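Local coordinates for protein 4-hydroxybutyrate coenzyme A transferase (PDB 2OAS) that probably transfers coenzyme A between short-chain acids such as acetate and 4-hydroxybutyrate, as a coenzyme A-binding member of the acetyl-CoA hydrolase/transferase family, at residues A[219-230]-A[242-253]. Residues are numbered along the deposited sequence; the frame is centred on the assembly and turned at random.
Sequences LSCLTGHKDLGV and LVEKGVINNTKK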
ATOM      1  N   LEU A 219       2.003 -17.239  20.138  1.00 44.48           N
ATOM      2  CA  LEU A 219       1.327 -16.875  21.376  1.00 44.23           C
ATOM      3  C   LEU A 219       1.809 -17.718  22.539  1.00 43.35           C
ATOM      4  O   LEU A 219       1.919 -17.235  23.662  1.00 43.42           O
ATOM      5  CB  LEU A 219      -0.179 -17.023  21.203  1.00 43.44           C
ATOM      6  CG  LEU A 219      -0.753 -15.986  20.237  1.00 43.48           C
ATOM      7  CD1 LEU A 219      -2.154 -16.376  19.837  1.00 43.33           C
ATOM      8  CD2 LEU A 219      -0.741 -14.619  20.898  1.00 43.85           C
ATOM      9  N   SER A 220       2.110 -18.978  22.274  1.00 42.86           N
ATOM     10  CA  SER A 220       2.593 -19.849  23.328  1.00 44.21           C
ATOM     11  C   SER A 220       3.976 -19.427  23.821  1.00 43.80           C
ATOM     12  O   SER A 220       4.378 -19.796  24.921  1.00 43.98           O
ATOM     13  CB  SER A 220       2.621 -21.295  22.839  1.00 45.39           C
ATOM     14  OG  SER A 220       3.323 -21.415  21.617  1.00 46.64           O
ATOM     15  N   CYS A 221       4.699 -18.647  23.021  1.00 43.21           N
ATOM     16  CA  CYS A 221       6.027 -18.187  23.414  1.00 43.36           C
ATOM     17  C   CYS A 221       6.001 -16.787  24.012  1.00 43.34           C
ATOM     18  O   CYS A 221       7.054 -16.213  24.290  1.00 43.27           O
ATOM     19  CB  CYS A 221       6.980 -18.207  22.223  1.00 42.19           C
ATOM     20  SG  CYS A 221       7.099 -19.822  21.360  1.00 43.56           S
ATOM     21  N   LEU A 222       4.806 -16.238  24.210  1.00 42.43           N
ATOM     22  CA  LEU A 222       4.672 -14.900  24.774  1.00 43.32           C
ATOM     23  C   LEU A 222       4.204 -14.931  26.215  1.00 44.02           C
ATOM     24  O   LEU A 222       3.976 -13.882  26.823  1.00 45.50           O
ATOM     25  CB  LEU A 222       3.679 -14.074  23.952  1.00 43.07           C
ATOM     26  CG  LEU A 222       4.191 -13.145  22.850  1.00 43.60           C
ATOM     27  CD1 LEU A 222       5.142 -13.888  21.940  1.00 43.78           C
ATOM     28  CD2 LEU A 222       3.019 -12.600  22.044  1.00 43.10           C
ATOM     29  N   THR A 223       4.061 -16.134  26.765  1.00 46.19           N
ATOM     30  CA  THR A 223       3.599 -16.299  28.141  1.00 46.23           C
ATOM     31  C   THR A 223       4.556 -15.680  29.153  1.00 45.88           C
ATOM     32  O   THR A 223       4.300 -15.706  30.357  1.00 45.51           O
ATOM     33  CB  THR A 223       3.393 -17.794  28.499  1.00 46.77           C
ATOM     34  OG1 THR A 223       4.638 -18.496  28.410  1.00 48.63           O
ATOM     35  CG2 THR A 223       2.386 -18.436  27.554  1.00 45.85           C
ATOM     36  N   GLY A 224       5.658 -15.127  28.652  1.00 45.93           N
ATOM     37  CA  GLY A 224       6.635 -14.501  29.517  1.00 45.99           C
ATOM     38  C   GLY A 224       6.625 -12.985  29.422  1.00 46.62           C
ATOM     39  O   GLY A 224       7.202 -12.304  30.269  1.00 47.40           O
ATOM     40  N   HIS A 225       5.971 -12.449  28.394  1.00 45.97           N
ATOM     41  CA  HIS A 225       5.907 -11.006  28.222  1.00 45.95           C
ATOM     42  C   HIS A 225       4.870 -10.393  29.157  1.00 45.78           C
ATOM     43  O   HIS A 225       4.263 -11.095  29.956  1.00 45.72           O
ATOM     44  CB  HIS A 225       5.571 -10.658  26.773  1.00 45.95           C
ATOM     45  CG  HIS A 225       6.636 -11.043  25.792  1.00 45.95           C
ATOM     46  ND1 HIS A 225       7.007 -12.352  25.567  1.00 44.79           N
ATOM     47  CD2 HIS A 225       7.411 -10.288  24.977  1.00 45.54           C
ATOM     48  CE1 HIS A 225       7.963 -12.385  24.656  1.00 44.91           C
ATOM     49  NE2 HIS A 225       8.227 -11.145  24.282  1.00 44.57           N
ATOM     50  N   LYS A 226       4.674  -9.084  29.052  1.00 46.56           N
ATOM     51  CA  LYS A 226       3.705  -8.384  29.886  1.00 46.99           C
ATOM     52  C   LYS A 226       3.284  -7.045  29.306  1.00 45.41           C
ATOM     53  O   LYS A 226       4.008  -6.437  28.521  1.00 45.91           O
ATOM     54  CB  LYS A 226       4.250  -8.186  31.302  1.00 48.34           C
ATOM     55  CG  LYS A 226       5.744  -7.925  31.374  1.00 50.64           C
ATOM     56  CD  LYS A 226       6.226  -7.720  32.815  1.00 53.99           C
ATOM     57  CE  LYS A 226       5.696  -8.795  33.776  1.00 54.89           C
ATOM     58  NZ  LYS A 226       6.089 -10.179  33.387  1.00 54.69           N
ATOM     59  N   ASP A 227       2.097  -6.608  29.702  1.00 44.85           N
ATOM     60  CA  ASP A 227       1.513  -5.346  29.254  1.00 45.67           C
ATOM     61  C   ASP A 227       1.306  -5.311  27.753  1.00 44.98           C
ATOM     62  O   ASP A 227       1.382  -4.253  27.130  1.00 44.80           O
ATOM     63  CB  ASP A 227       2.376  -4.155  29.666  1.00 46.49           C
ATOM     64  CG  ASP A 227       2.612  -4.100  31.156  1.00 47.63           C
ATOM     65  OD1 ASP A 227       1.714  -4.520  31.916  1.00 47.76           O
ATOM     66  OD2 ASP A 227       3.692  -3.624  31.562  1.00 49.55           O
ATOM     67  N   LEU A 228       1.051  -6.478  27.175  1.00 43.00           N
ATOM     68  CA  LEU A 228       0.816  -6.570  25.750  1.00 40.52           C
ATOM     69  C   LEU A 228      -0.582  -6.072  25.420  1.00 38.76           C
ATOM     70  O   LEU A 228      -1.517  -6.265  26.194  1.00 40.15           O
ATOM     71  CB  LEU A 228       0.975  -8.009  25.285  1.00 40.86           C
ATOM     72  CG  LEU A 228       2.313  -8.413  24.657  1.00 41.61           C
ATOM     73  CD1 LEU A 228       3.475  -7.755  25.375  1.00 40.68           C
ATOM     74  CD2 LEU A 228       2.423  -9.935  24.699  1.00 41.02           C
ATOM     75  N   GLY A 229      -0.718  -5.423  24.271  1.00 36.19           N
ATOM     76  CA  GLY A 229      -2.010  -4.919  23.858  1.00 33.18           C
ATOM     77  C   GLY A 229      -2.543  -5.698  22.674  1.00 31.95           C
ATOM     78  O   GLY A 229      -1.845  -6.537  22.110  1.00 30.69           O
ATOM     79  N   VAL A 230      -3.781  -5.420  22.292  1.00 30.96           N
ATOM     80  CA  VAL A 230      -4.400  -6.111  21.171  1.00 29.86           C
ATOM     81  C   VAL A 230      -5.260  -5.170  20.315  1.00 29.47           C
ATOM     82  O   VAL A 230      -6.195  -4.541  20.805  1.00 27.68           O
ATOM     83  CB  VAL A 230      -5.273  -7.308  21.683  1.00 30.40           C
ATOM     84  CG1 VAL A 230      -6.144  -7.849  20.570  1.00 27.72           C
ATOM     85  CG2 VAL A 230      -4.381  -8.409  22.240  1.00 28.12           C
ATOM     86  N   LEU A 242      -3.541 -15.855  26.864  1.00 45.99           N
ATOM     87  CA  LEU A 242      -2.599 -14.854  27.352  1.00 45.15           C
ATOM     88  C   LEU A 242      -3.322 -13.817  28.199  1.00 45.27           C
ATOM     89  O   LEU A 242      -2.725 -13.164  29.058  1.00 46.14           O
ATOM     90  CB  LEU A 242      -1.886 -14.174  26.175  1.00 44.11           C
ATOM     91  CG  LEU A 242      -0.588 -14.827  25.665  1.00 43.00           C
ATOM     92  CD1 LEU A 242      -0.777 -16.314  25.477  1.00 42.77           C
ATOM     93  CD2 LEU A 242      -0.151 -14.165  24.367  1.00 40.60           C
ATOM     94  N   VAL A 243      -4.613 -13.665  27.956  1.00 45.24           N
ATOM     95  CA  VAL A 243      -5.389 -12.718  28.720  1.00 45.20           C
ATOM     96  C   VAL A 243      -5.555 -13.242  30.136  1.00 45.96           C
ATOM     97  O   VAL A 243      -5.332 -12.510  31.102  1.00 46.32           O
ATOM     98  CB  VAL A 243      -6.779 -12.496  28.085  1.00 44.78           C
ATOM     99  CG1 VAL A 243      -7.637 -11.612  28.980  1.00 42.15           C
ATOM    100  CG2 VAL A 243      -6.602 -11.859  26.706  1.00 41.65           C
ATOM    101  N   GLU A 244      -5.917 -14.515  30.263  1.00 47.12           N
ATOM    102  CA  GLU A 244      -6.115 -15.085  31.588  1.00 49.73           C
ATOM    103  C   GLU A 244      -4.793 -15.223  32.338  1.00 49.05           C
ATOM    104  O   GLU A 244      -4.772 -15.448  33.551  1.00 49.71           O
ATOM    105  CB  GLU A 244      -6.841 -16.435  31.479  1.00 52.62           C
ATOM    106  CG  GLU A 244      -6.251 -17.401  30.465  1.00 56.86           C
ATOM    107  CD  GLU A 244      -7.223 -18.517  30.040  1.00 58.25           C
ATOM    108  OE1 GLU A 244      -6.799 -19.710  30.072  1.00 58.79           O
ATOM    109  OE2 GLU A 244      -8.395 -18.202  29.662  1.00 58.25           O
ATOM    110  N   LYS A 245      -3.696 -15.044  31.613  1.00 48.06           N
ATOM    111  CA  LYS A 245      -2.362 -15.112  32.192  1.00 47.44           C
ATOM    112  C   LYS A 245      -1.898 -13.722  32.621  1.00 47.08           C
ATOM    113  O   LYS A 245      -0.842 -13.579  33.229  1.00 48.03           O
ATOM    114  CB  LYS A 245      -1.375 -15.697  31.170  1.00 49.66           C
ATOM    115  CG  LYS A 245      -0.847 -17.076  31.527  1.00 51.56           C
ATOM    116  CD  LYS A 245      -1.990 -18.041  31.780  1.00 54.88           C
ATOM    117  CE  LYS A 245      -1.536 -19.282  32.554  1.00 56.37           C
ATOM    118  NZ  LYS A 245      -2.696 -20.128  33.012  1.00 56.46           N
ATOM    119  N   GLY A 246      -2.679 -12.694  32.299  1.00 45.62           N
ATOM    120  CA  GLY A 246      -2.302 -11.341  32.676  1.00 43.28           C
ATOM    121  C   GLY A 246      -1.277 -10.722  31.740  1.00 42.30           C
ATOM    122  O   GLY A 246      -0.942  -9.546  31.870  1.00 40.87           O
ATOM    123  N   VAL A 247      -0.790 -11.511  30.785  1.00 41.16           N
ATOM    124  CA  VAL A 247       0.208 -11.039  29.824  1.00 39.91           C
ATOM    125  C   VAL A 247      -0.335  -9.907  28.964  1.00 39.02           C
ATOM    126  O   VAL A 247       0.400  -9.014  28.559  1.00 39.75           O
ATOM    127  CB  VAL A 247       0.661 -12.186  28.899  1.00 40.83           C
ATOM    128  CG1 VAL A 247       1.774 -11.715  27.988  1.00 41.14           C
ATOM    129  CG2 VAL A 247       1.122 -13.361  29.724  1.00 40.75           C
ATOM    130  N   ILE A 248      -1.633  -9.962  28.679  1.00 38.55           N
ATOM    131  CA  ILE A 248      -2.309  -8.941  27.874  1.00 37.46           C
ATOM    132  C   ILE A 248      -3.214  -8.099  28.777  1.00 37.70           C
ATOM    133  O   ILE A 248      -4.038  -8.642  29.515  1.00 38.52           O
ATOM    134  CB  ILE A 248      -3.174  -9.605  26.775  1.00 35.81           C
ATOM    135  CG1 ILE A 248      -2.272 -10.230  25.709  1.00 35.30           C
ATOM    136  CG2 ILE A 248      -4.117  -8.604  26.166  1.00 33.87           C
ATOM    137  CD1 ILE A 248      -3.028 -10.940  24.615  1.00 32.81           C
ATOM    138  N   ASN A 249      -3.059  -6.780  28.718  1.00 37.35           N
ATOM    139  CA  ASN A 249      -3.877  -5.871  29.522  1.00 36.57           C
ATOM    140  C   ASN A 249      -4.165  -4.554  28.811  1.00 36.65           C
ATOM    141  O   ASN A 249      -4.797  -3.667  29.373  1.00 38.75           O
ATOM    142  CB  ASN A 249      -3.201  -5.595  30.857  1.00 34.83           C
ATOM    143  CG  ASN A 249      -1.802  -5.065  30.690  1.00 33.49           C
ATOM    144  OD1 ASN A 249      -1.564  -4.189  29.865  1.00 34.58           O
ATOM    145  ND2 ASN A 249      -0.866  -5.588  31.474  1.00 34.10           N
ATOM    146  N   ASN A 250      -3.681  -4.418  27.584  1.00 37.07           N
ATOM    147  CA  ASN A 250      -3.944  -3.218  26.801  1.00 38.40           C
ATOM    148  C   ASN A 250      -3.648  -1.918  27.535  1.00 38.24           C
ATOM    149  O   ASN A 250      -4.223  -0.865  27.234  1.00 38.78           O
ATOM    150  CB  ASN A 250      -5.411  -3.231  26.348  1.00 37.12           C
ATOM    151  CG  ASN A 250      -5.758  -4.480  25.568  1.00 35.76           C
ATOM    152  OD1 ASN A 250      -5.164  -4.750  24.523  1.00 34.08           O
ATOM    153  ND2 ASN A 250      -6.712  -5.251  26.069  1.00 33.19           N
ATOM    154  N   THR A 251      -2.735  -1.990  28.486  1.00 38.91           N
ATOM    155  CA  THR A 251      -2.366  -0.822  29.267  1.00 39.80           C
ATOM    156  C   THR A 251      -1.519   0.187  28.492  1.00 39.85           C
ATOM    157  O   THR A 251      -1.567   1.381  28.772  1.00 39.58           O
ATOM    158  CB  THR A 251      -1.598  -1.248  30.530  1.00 38.76           C
ATOM    159  OG1 THR A 251      -2.475  -1.977  31.394  1.00 34.34           O
ATOM    160  CG2 THR A 251      -1.068  -0.031  31.264  1.00 41.36           C
ATOM    161  N   LYS A 252      -0.757  -0.292  27.514  1.00 39.97           N
ATOM    162  CA  LYS A 252       0.114   0.593  26.749  1.00 41.25           C
ATOM    163  C   LYS A 252      -0.434   1.135  25.433  1.00 41.29           C
ATOM    164  O   LYS A 252       0.291   1.771  24.673  1.00 42.11           O
ATOM    165  CB  LYS A 252       1.455  -0.101  26.510  1.00 42.31           C
ATOM    166  CG  LYS A 252       2.149  -0.508  27.798  1.00 44.05           C
ATOM    167  CD  LYS A 252       2.222   0.680  28.751  1.00 45.42           C
ATOM    168  CE  LYS A 252       2.582   0.256  30.162  1.00 48.05           C
ATOM    169  NZ  LYS A 252       2.458   1.399  31.120  1.00 49.27           N
ATOM    170  N   LYS A 253      -1.715   0.895  25.172  1.00 41.87           N
ATOM    171  CA  LYS A 253      -2.345   1.391  23.952  1.00 42.51           C
ATOM    172  C   LYS A 253      -2.839   2.818  24.166  1.00 43.42           C
ATOM    173  O   LYS A 253      -3.063   3.237  25.301  1.00 44.22           O
ATOM    174  CB  LYS A 253      -3.528   0.506  23.559  1.00 40.72           C
ATOM    175  CG  LYS A 253      -3.164  -0.924  23.129  1.00 39.17           C
ATOM    176  CD  LYS A 253      -4.284  -1.530  22.261  1.00 36.57           C
ATOM    177  CE  LYS A 253      -5.645  -1.488  22.966  1.00 35.95           C
ATOM    178  NZ  LYS A 253      -6.795  -2.014  22.172  1.00 35.08           N
TER
HETATM  179  O   HOH W   1      -0.361  -3.102  25.937  1.00 17.22           O
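Asn249 CG sits between its backbone N and carbonyl carbon (chi1 55°), and Asp227 CG lies beside its own backbone N, anti to the carbonyl carbon (chi1 -57°). These torsions bring Asn249 ND2 to Asp227 OD1 at 2.8 Å. The bond uses the anti lone pair of OD1, with the carboxylate and amide planes 43° apart. The other end of the amide, Asn249 OD1, accepts from Thr251 N and closes an Asx turn. With an alanine in place of Asn249, Asp227 OD1 would probably lose this amide donor and Thr251 N its side-chain acceptor, and the turn would be less fixed.

Both backbone polar groups of Leu228 bond to segment 242-253. Its N donates to Val247 O at 3.0 Å, and its O takes two donors, Asn249 N and Asn250 N. Asn250 OD1 accepts from Val230 N at 2.7 Å, nearly in line with its C=O bond. Lys253 NZ reaches Val230 O at 2.9 Å from above the carbonyl plane and also bonds to Lys259 O.

The rest of the contact is largely apolar. Val247 CG1 sits 3.8 Å from Leu228 CD2, the two side chains side by side. Leu242 CD2 meets Leu219 CD2 at 3.5 Å, and Ile248 CD1 meets Val230 CG2 at 3.7 Å.

After helix 237-244, Gly246 has a positive phi and closes a Schellman motif. The chain then forms a single beta bridge, Leu228 with Ile248, beside strand 229-230, the outermost strand in this chain of the six-stranded mixed sheet. Val230 lies about 10 Å, side chain to side chain, from Glu233, the residue that binds CoA covalently.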